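Long-range contacts in SalCYP (PDB 7ABA), which belongs to the cytochrome P450 family of heme proteins and holds a heme c in a pocket of its largely helical fold: residues A[55-60]-A[316-321]; A[142-147]-A[393-398]. All coordinates share one frame; numbering follows the deposited sequence.

Contact 1: A[55-60]-A[316-321]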
ATOM      1  N   PHE A  55       8.627 -15.460  12.371  1.00 14.19           N
ATOM      2  CA  PHE A  55       7.436 -15.331  11.545  1.00 14.77           C
ATOM      3  C   PHE A  55       7.600 -16.189  10.303  1.00 13.82           C
ATOM      4  O   PHE A  55       8.722 -16.480   9.873  1.00 13.47           O
ATOM      5  CB  PHE A  55       7.169 -13.866  11.156  1.00 15.06           C
ATOM      6  CG  PHE A  55       8.330 -13.184  10.458  1.00 13.13           C
ATOM      7  CD1 PHE A  55       9.314 -12.538  11.184  1.00 16.02           C
ATOM      8  CD2 PHE A  55       8.416 -13.175   9.075  1.00 11.35           C
ATOM      9  CE1 PHE A  55      10.373 -11.907  10.546  1.00 17.45           C
ATOM     10  CE2 PHE A  55       9.469 -12.542   8.431  1.00 11.47           C
ATOM     11  CZ  PHE A  55      10.448 -11.907   9.165  1.00 12.81           C
ATOM     12  N   TRP A  56       6.467 -16.603   9.752  1.00 11.55           N
ATOM     13  CA  TRP A  56       6.427 -17.307   8.486  1.00 11.49           C
ATOM     14  C   TRP A  56       6.219 -16.304   7.362  1.00 12.13           C
ATOM     15  O   TRP A  56       5.618 -15.241   7.555  1.00 11.06           O
ATOM     16  CB  TRP A  56       5.305 -18.347   8.469  1.00 11.47           C
ATOM     17  CG  TRP A  56       5.649 -19.602   9.193  1.00 12.14           C
ATOM     18  CD1 TRP A  56       5.345 -19.926  10.485  1.00 17.70           C
ATOM     19  CD2 TRP A  56       6.376 -20.704   8.662  1.00 12.62           C
ATOM     20  NE1 TRP A  56       5.850 -21.173  10.790  1.00 13.12           N
ATOM     21  CE2 TRP A  56       6.486 -21.671   9.683  1.00 15.65           C
ATOM     22  CE3 TRP A  56       6.956 -20.965   7.421  1.00 12.66           C
ATOM     23  CZ2 TRP A  56       7.147 -22.874   9.494  1.00 15.14           C
ATOM     24  CZ3 TRP A  56       7.606 -22.163   7.234  1.00 18.80           C
ATOM     25  CH2 TRP A  56       7.699 -23.102   8.265  1.00 15.11           C
ATOM     26  N   VAL A  57       6.738 -16.645   6.184  1.00 11.35           N
ATOM     27  CA  VAL A  57       6.537 -15.856   4.972  1.00 11.10           C
ATOM     28  C   VAL A  57       5.994 -16.795   3.901  1.00 12.52           C
ATOM     29  O   VAL A  57       6.704 -17.702   3.452  1.00 13.71           O
ATOM     30  CB  VAL A  57       7.827 -15.173   4.491  1.00 14.10           C
ATOM     31  CG1 VAL A  57       7.540 -14.305   3.266  1.00 12.57           C
ATOM     32  CG2 VAL A  57       8.445 -14.326   5.599  1.00 11.26           C
ATOM     33  N   LEU A  58       4.745 -16.589   3.491  1.00 11.39           N
ATOM     34  CA  LEU A  58       4.213 -17.327   2.354  1.00  9.82           C
ATOM     35  C   LEU A  58       4.787 -16.758   1.063  1.00  9.54           C
ATOM     36  O   LEU A  58       5.075 -15.564   0.958  1.00  9.12           O
ATOM     37  CB  LEU A  58       2.689 -17.262   2.324  1.00 10.48           C
ATOM     38  CG  LEU A  58       2.015 -17.777   3.600  1.00  9.91           C
ATOM     39  CD1 LEU A  58       0.516 -17.878   3.390  1.00 15.13           C
ATOM     40  CD2 LEU A  58       2.578 -19.130   4.030  1.00 10.59           C
ATOM     41  N   SER A  59       4.962 -17.629   0.078  1.00 11.37           N
ATOM     42  CA  SER A  59       5.745 -17.264  -1.079  1.00 15.36           C
ATOM     43  C   SER A  59       5.107 -17.561  -2.430  1.00 18.54           C
ATOM     44  O   SER A  59       5.746 -17.301  -3.456  1.00 16.82           O
ATOM     45  CB  SER A  59       7.109 -17.946  -1.002  1.00 12.45           C
ATOM     46  OG  SER A  59       7.030 -19.345  -1.219  1.00 12.67           O
ATOM     47  N   THR A  60       3.874 -18.057  -2.477  1.00  9.75           N
ATOM     48  CA  THR A  60       3.198 -18.283  -3.748  1.00 10.45           C
ATOM     49  C   THR A  60       1.931 -17.445  -3.845  1.00 10.43           C
ATOM     50  O   THR A  60       1.322 -17.072  -2.836  1.00 10.00           O
ATOM     51  CB  THR A  60       2.837 -19.758  -3.951  1.00 11.98           C
ATOM     52  OG1 THR A  60       1.818 -20.141  -3.016  1.00 11.79           O
ATOM     53  CG2 THR A  60       4.067 -20.636  -3.794  1.00 14.47           C
ATOM     54  N   LEU A 316       3.429 -13.525   7.228  1.00  9.44           N
ATOM     55  CA  LEU A 316       3.457 -12.411   6.297  1.00  8.24           C
ATOM     56  C   LEU A 316       3.026 -12.863   4.910  1.00  7.99           C
ATOM     57  O   LEU A 316       3.338 -13.975   4.468  1.00  8.37           O
ATOM     58  CB  LEU A 316       4.850 -11.788   6.217  1.00  8.44           C
ATOM     59  CG  LEU A 316       5.448 -11.282   7.527  1.00 14.64           C
ATOM     60  CD1 LEU A 316       6.730 -10.494   7.207  1.00 15.76           C
ATOM     61  CD2 LEU A 316       4.470 -10.440   8.304  1.00 16.99           C
ATOM     62  N   LEU A 317       2.353 -11.948   4.211  1.00  7.95           N
ATOM     63  CA  LEU A 317       1.761 -12.176   2.897  1.00  7.34           C
ATOM     64  C   LEU A 317       2.330 -11.147   1.923  1.00 10.51           C
ATOM     65  O   LEU A 317       1.644 -10.188   1.541  1.00 10.11           O
ATOM     66  CB  LEU A 317       0.242 -12.064   2.966  1.00  8.66           C
ATOM     67  CG  LEU A 317      -0.459 -12.954   3.999  1.00 12.23           C
ATOM     68  CD1 LEU A 317      -1.949 -12.737   3.880  1.00 10.46           C
ATOM     69  CD2 LEU A 317      -0.095 -14.415   3.811  1.00 16.54           C
ATOM     70  N   PRO A 318       3.586 -11.306   1.508  1.00  9.62           N
ATOM     71  CA  PRO A 318       4.248 -10.235   0.739  1.00  8.65           C
ATOM     72  C   PRO A 318       3.720 -10.148  -0.689  1.00 11.69           C
ATOM     73  O   PRO A 318       3.789 -11.110  -1.457  1.00  8.29           O
ATOM     74  CB  PRO A 318       5.726 -10.631   0.778  1.00  8.50           C
ATOM     75  CG  PRO A 318       5.736 -12.082   1.064  1.00 14.86           C
ATOM     76  CD  PRO A 318       4.504 -12.403   1.851  1.00 14.48           C
ATOM     77  N   LEU A 319       3.206  -8.970  -1.046  1.00  7.62           N
ATOM     78  CA  LEU A 319       2.709  -8.766  -2.403  1.00  7.26           C
ATOM     79  C   LEU A 319       3.835  -8.841  -3.425  1.00  9.42           C
ATOM     80  O   LEU A 319       3.589  -9.188  -4.585  1.00 10.98           O
ATOM     81  CB  LEU A 319       1.981  -7.423  -2.493  1.00  5.99           C
ATOM     82  CG  LEU A 319       0.860  -7.220  -1.471  1.00  8.50           C
ATOM     83  CD1 LEU A 319       0.173  -5.885  -1.685  1.00 10.97           C
ATOM     84  CD2 LEU A 319      -0.159  -8.338  -1.556  1.00 12.07           C
ATOM     85  N   ALA A 320       5.070  -8.531  -3.012  1.00 11.27           N
ATOM     86  CA  ALA A 320       6.232  -8.655  -3.879  1.00 11.65           C
ATOM     87  C   ALA A 320       6.504 -10.090  -4.296  1.00 11.70           C
ATOM     88  O   ALA A 320       7.181 -10.303  -5.307  1.00 12.20           O
ATOM     89  CB  ALA A 320       7.476  -8.110  -3.178  1.00 12.41           C
ATOM     90  N   LEU A 321       6.030 -11.072  -3.528  1.00  8.63           N
ATOM     91  CA  LEU A 321       6.127 -12.474  -3.925  1.00  8.48           C
ATOM     92  C   LEU A 321       4.899 -12.918  -4.715  1.00  9.91           C
ATOM     93  O   LEU A 321       5.030 -13.521  -5.786  1.00  9.72           O
ATOM     94  CB  LEU A 321       6.320 -13.370  -2.687  1.00  8.97           C
ATOM     95  CG  LEU A 321       7.607 -13.128  -1.875  1.00 12.14           C
ATOM     96  CD1 LEU A 321       7.838 -14.187  -0.785  1.00 12.87           C
ATOM     97  CD2 LEU A 321       8.824 -13.063  -2.787  1.00 12.45           C
TER

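Contact 2: A[142-147]-A[393-398]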
ATOM      1  N   PHE A 142      10.286  14.672  -7.477  1.00  9.19           N
ATOM      2  CA  PHE A 142       8.968  14.230  -7.916  1.00  7.42           C
ATOM      3  C   PHE A 142       8.026  14.004  -6.740  1.00  8.52           C
ATOM      4  O   PHE A 142       6.877  14.457  -6.757  1.00 10.81           O
ATOM      5  CB  PHE A 142       9.096  12.961  -8.756  1.00  8.88           C
ATOM      6  CG  PHE A 142       7.776  12.442  -9.249  1.00  6.43           C
ATOM      7  CD1 PHE A 142       7.209  12.948 -10.408  1.00  6.98           C
ATOM      8  CD2 PHE A 142       7.100  11.454  -8.548  1.00  7.91           C
ATOM      9  CE1 PHE A 142       5.992  12.477 -10.862  1.00  9.19           C
ATOM     10  CE2 PHE A 142       5.877  10.981  -8.994  1.00  9.33           C
ATOM     11  CZ  PHE A 142       5.324  11.491 -10.154  1.00  8.10           C
ATOM     12  N   SER A 143       8.479  13.290  -5.713  1.00  7.50           N
ATOM     13  CA  SER A 143       7.553  12.934  -4.644  1.00  7.32           C
ATOM     14  C   SER A 143       7.416  14.046  -3.613  1.00  8.59           C
ATOM     15  O   SER A 143       6.301  14.351  -3.182  1.00  9.83           O
ATOM     16  CB  SER A 143       7.991  11.627  -3.987  1.00 10.67           C
ATOM     17  OG  SER A 143       7.747  10.563  -4.881  1.00 11.77           O
ATOM     18  N   ASP A 144       8.520  14.694  -3.238  1.00  7.50           N
ATOM     19  CA  ASP A 144       8.457  15.735  -2.214  1.00  7.30           C
ATOM     20  C   ASP A 144       7.640  16.937  -2.678  1.00  8.92           C
ATOM     21  O   ASP A 144       6.844  17.498  -1.914  1.00  9.20           O
ATOM     22  CB  ASP A 144       9.866  16.189  -1.833  1.00 11.46           C
ATOM     23  CG  ASP A 144      10.635  15.143  -1.045  1.00 18.87           C
ATOM     24  OD1 ASP A 144      10.029  14.155  -0.586  1.00 14.88           O
ATOM     25  OD2 ASP A 144      11.864  15.313  -0.896  1.00 20.22           O
ATOM     26  N   GLU A 145       7.868  17.389  -3.906  1.00  7.23           N
ATOM     27  CA  GLU A 145       7.311  18.652  -4.361  1.00  7.04           C
ATOM     28  C   GLU A 145       6.030  18.491  -5.168  1.00  9.39           C
ATOM     29  O   GLU A 145       5.241  19.442  -5.239  1.00 12.07           O
ATOM     30  CB  GLU A 145       8.365  19.418  -5.178  1.00 10.65           C
ATOM     31  CG  GLU A 145       9.621  19.717  -4.362  1.00 18.42           C
ATOM     32  CD  GLU A 145      10.654  20.532  -5.109  1.00 33.60           C
ATOM     33  OE1 GLU A 145      11.126  20.084  -6.181  1.00 16.11           O
ATOM     34  OE2 GLU A 145      10.996  21.626  -4.607  1.00 31.50           O
ATOM     35  N   PHE A 146       5.786  17.317  -5.757  1.00  8.31           N
ATOM     36  CA  PHE A 146       4.578  17.100  -6.549  1.00  6.25           C
ATOM     37  C   PHE A 146       3.718  15.981  -5.972  1.00  5.79           C
ATOM     38  O   PHE A 146       2.610  16.254  -5.499  1.00  6.94           O
ATOM     39  CB  PHE A 146       4.925  16.815  -8.010  1.00  8.52           C
ATOM     40  CG  PHE A 146       3.753  16.304  -8.800  1.00  9.82           C
ATOM     41  CD1 PHE A 146       2.591  17.051  -8.885  1.00  6.08           C
ATOM     42  CD2 PHE A 146       3.793  15.066  -9.420  1.00 11.17           C
ATOM     43  CE1 PHE A 146       1.500  16.593  -9.585  1.00 10.06           C
ATOM     44  CE2 PHE A 146       2.706  14.606 -10.135  1.00 12.16           C
ATOM     45  CZ  PHE A 146       1.548  15.364 -10.205  1.00 13.16           C
ATOM     46  N   ALA A 147       4.178  14.730  -6.001  1.00  5.62           N
ATOM     47  CA  ALA A 147       3.245  13.620  -5.810  1.00  5.51           C
ATOM     48  C   ALA A 147       2.636  13.619  -4.416  1.00  6.41           C
ATOM     49  O   ALA A 147       1.440  13.352  -4.260  1.00  5.80           O
ATOM     50  CB  ALA A 147       3.934  12.283  -6.083  1.00  6.16           C
ATOM     51  N   VAL A 393      12.715   6.754   2.748  1.00 10.57           N
ATOM     52  CA  VAL A 393      13.219   8.076   2.410  1.00 10.47           C
ATOM     53  C   VAL A 393      13.997   7.982   1.102  1.00 17.31           C
ATOM     54  O   VAL A 393      14.981   7.245   1.000  1.00 11.60           O
ATOM     55  CB  VAL A 393      14.107   8.641   3.532  1.00 11.83           C
ATOM     56  CG1 VAL A 393      14.690   9.992   3.136  1.00 14.80           C
ATOM     57  CG2 VAL A 393      13.328   8.760   4.815  1.00 14.28           C
ATOM     58  N   TYR A 394      13.559   8.738   0.105  1.00 10.13           N
ATOM     59  CA  TYR A 394      14.271   8.837  -1.160  1.00 13.22           C
ATOM     60  C   TYR A 394      14.008  10.220  -1.727  1.00 15.82           C
ATOM     61  O   TYR A 394      13.134  10.947  -1.250  1.00 14.03           O
ATOM     62  CB  TYR A 394      13.821   7.746  -2.140  1.00 12.57           C
ATOM     63  CG  TYR A 394      12.370   7.868  -2.527  1.00 10.53           C
ATOM     64  CD1 TYR A 394      11.991   8.656  -3.603  1.00 11.94           C
ATOM     65  CD2 TYR A 394      11.370   7.220  -1.800  1.00  8.40           C
ATOM     66  CE1 TYR A 394      10.671   8.781  -3.962  1.00  9.16           C
ATOM     67  CE2 TYR A 394      10.033   7.345  -2.152  1.00 12.22           C
ATOM     68  CZ  TYR A 394       9.694   8.132  -3.237  1.00  8.14           C
ATOM     69  OH  TYR A 394       8.379   8.271  -3.611  1.00 10.31           O
ATOM     70  N   ASP A 395      14.773  10.577  -2.763  1.00 13.15           N
ATOM     71  CA  ASP A 395      14.594  11.846  -3.470  1.00 13.94           C
ATOM     72  C   ASP A 395      14.677  11.555  -4.967  1.00 13.67           C
ATOM     73  O   ASP A 395      15.771  11.382  -5.509  1.00 18.32           O
ATOM     74  CB  ASP A 395      15.644  12.867  -3.042  1.00 18.85           C
ATOM     75  CG  ASP A 395      15.464  14.223  -3.712  1.00 26.93           C
ATOM     76  OD1 ASP A 395      14.442  14.428  -4.400  1.00 26.25           O
ATOM     77  OD2 ASP A 395      16.358  15.082  -3.549  1.00 26.89           O
ATOM     78  N   LEU A 396      13.523  11.513  -5.631  1.00 10.41           N
ATOM     79  CA  LEU A 396      13.456  11.219  -7.061  1.00 10.65           C
ATOM     80  C   LEU A 396      13.540  12.530  -7.833  1.00 10.40           C
ATOM     81  O   LEU A 396      12.567  13.283  -7.913  1.00 10.39           O
ATOM     82  CB  LEU A 396      12.179  10.466  -7.400  1.00  8.60           C
ATOM     83  CG  LEU A 396      11.947  10.194  -8.888  1.00  9.53           C
ATOM     84  CD1 LEU A 396      13.081   9.375  -9.528  1.00 11.16           C
ATOM     85  CD2 LEU A 396      10.615   9.479  -9.059  1.00  7.79           C
ATOM     86  N   ARG A 397      14.701  12.795  -8.418  1.00 10.32           N
ATOM     87  CA  ARG A 397      14.896  13.978  -9.245  1.00 12.10           C
ATOM     88  C   ARG A 397      14.604  13.616 -10.694  1.00 11.77           C
ATOM     89  O   ARG A 397      15.138  12.629 -11.210  1.00 10.41           O
ATOM     90  CB  ARG A 397      16.324  14.508  -9.115  1.00 15.95           C
ATOM     91  CG  ARG A 397      16.703  15.035  -7.737  1.00 32.54           C
ATOM     92  CD  ARG A 397      15.866  16.243  -7.347  1.00 25.29           C
ATOM     93  NE  ARG A 397      16.300  16.811  -6.068  1.00 26.91           N
ATOM     94  CZ  ARG A 397      16.919  17.977  -5.919  1.00 37.68           C
ATOM     95  NH1 ARG A 397      17.190  18.747  -6.964  1.00 38.66           N
ATOM     96  NH2 ARG A 397      17.264  18.386  -4.704  1.00 49.91           N
ATOM     97  N   ILE A 398      13.739  14.398 -11.338  1.00 10.06           N
ATOM     98  CA  ILE A 398      13.446  14.260 -12.758  1.00  9.98           C
ATOM     99  C   ILE A 398      13.800  15.581 -13.418  1.00 10.51           C
ATOM    100  O   ILE A 398      13.510  16.644 -12.863  1.00 10.59           O
ATOM    101  CB  ILE A 398      11.964  13.906 -13.023  1.00  9.28           C
ATOM    102  CG1 ILE A 398      11.502  12.687 -12.203  1.00 14.31           C
ATOM    103  CG2 ILE A 398      11.733  13.677 -14.508  1.00  9.33           C
ATOM    104  CD1 ILE A 398      12.198  11.405 -12.529  1.00 21.05           C
TER
HETATM  105  O   HOH W   1      11.154  12.939  -4.449  1.00 10.68           O
HETATM  106  O   HOH W   2      10.526  11.785  -1.745  1.00 19.94           O
HETATM  107  O   HOH W   3      13.296  13.271   0.290  1.00 22.34           O

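Contact 1: A[55-60]-A[316-321]
W56 and L316 meet through their backbones: L316 N gives its hydrogen to W56 O at 2.8 Å, nearly straight at 173°. L58 N returns the bond to L316 O at 3.1 Å, so L316 spends both polar backbone atoms on the residues flanking V57, as in a parallel bridge. L58 O fares otherwise. P318, which has no N-H to offer, places its CD 3.3 Å from L58 O, and CD1 of L321 closes in too; this buried carbonyl has no hydrogen-bond partner in the model. Proline suits the place before helix 319-322, whose first turn is tied by L321 N to P318 O.

Hydrocarbon fills the rest. F55 turns its ring between its own N and carbonyl carbon (chi1 56°), which brings CE2 to 3.6 Å from L316 CD1. CG1 of V57 lies against P318 CG, while L58 CD1 and L317 CD2 run alongside at 3.5 Å. The S59 hydroxyl is satisfied by R42.

The bridge joins two inner strands of the mixed sheet, with strand 46-49 beyond 55-58. Helix 31-41 covers L316, P318 and L321; helix 61-68 packs on L58 and L317, and L319 touches the heme c.

Contact 2: A[142-147]-A[393-398]
Y394 OH receives a hydrogen bond from S143 OG at 2.7 Å, and N254 OD1 of helix 250-265 is its second partner. The serine oxygen meets the phenol at its edge, near the ring plane, and the two bonds fix where the ring can end. With CG of Y394 over its own backbone (chi1 63°), the ring runs out to the helix; the short serine side chain packs on V253 and A257 of helix 250-265.

Equally short is the backbone bond from F142 N to L396 O, 2.7 Å at 170°. Here a first-turn N-H of helix 142-159, which no preceding helical carbonyl could serve, finds its acceptor in the C-terminal segment. Water 1 bridges the next step, accepting from S143 N and L396 N, both at 3.0 Å.

The helix follows directly on strand 139-141, which pairs antiparallel with 397-399; in this P450 fold the last strand thus lies beside the helix start. F142 O accepts from F146 N, the ordinary helical bond, and from A147 N, which makes the turn pi-type. F142 CB lies 3.8 Å from L396 CD2, the two side chains running side by side, and the ring goes on to meet W371 edge-to-face.

On the outer side D144 OD2 and D395 OD1 come to 4.4 Å, a closeness probably eased by their partners: D144 OD1 by R148, D395 OD2 by R397 NE (3.1 Å, syn side, tilted out of the carboxylate plane), and D395 OD1 by S141. Water 3 links D144 OD2 to Y394 O.

How the contacts relate
From the N terminus, the chain lays down strand 55-58 and, some eighty residues later, has entered helix 142-159 before either contact is complete. Contact 1 closes first, when 316-321 returns to the early strand across 255 residues; contact 2 closes near the C terminus, when 393-398 comes back to the start of that helix across 245. Because the segments alternate, the two loops cross and do not nest. Contact 1 joins strands 55-58 and 314-316 of the mixed sheet and brings in the start of helix 319-322, whereas contact 2 ties the helical part to the chain's final strand. Their centres stand 29 Å apart, and their nearest atoms about 16 Å, without touching.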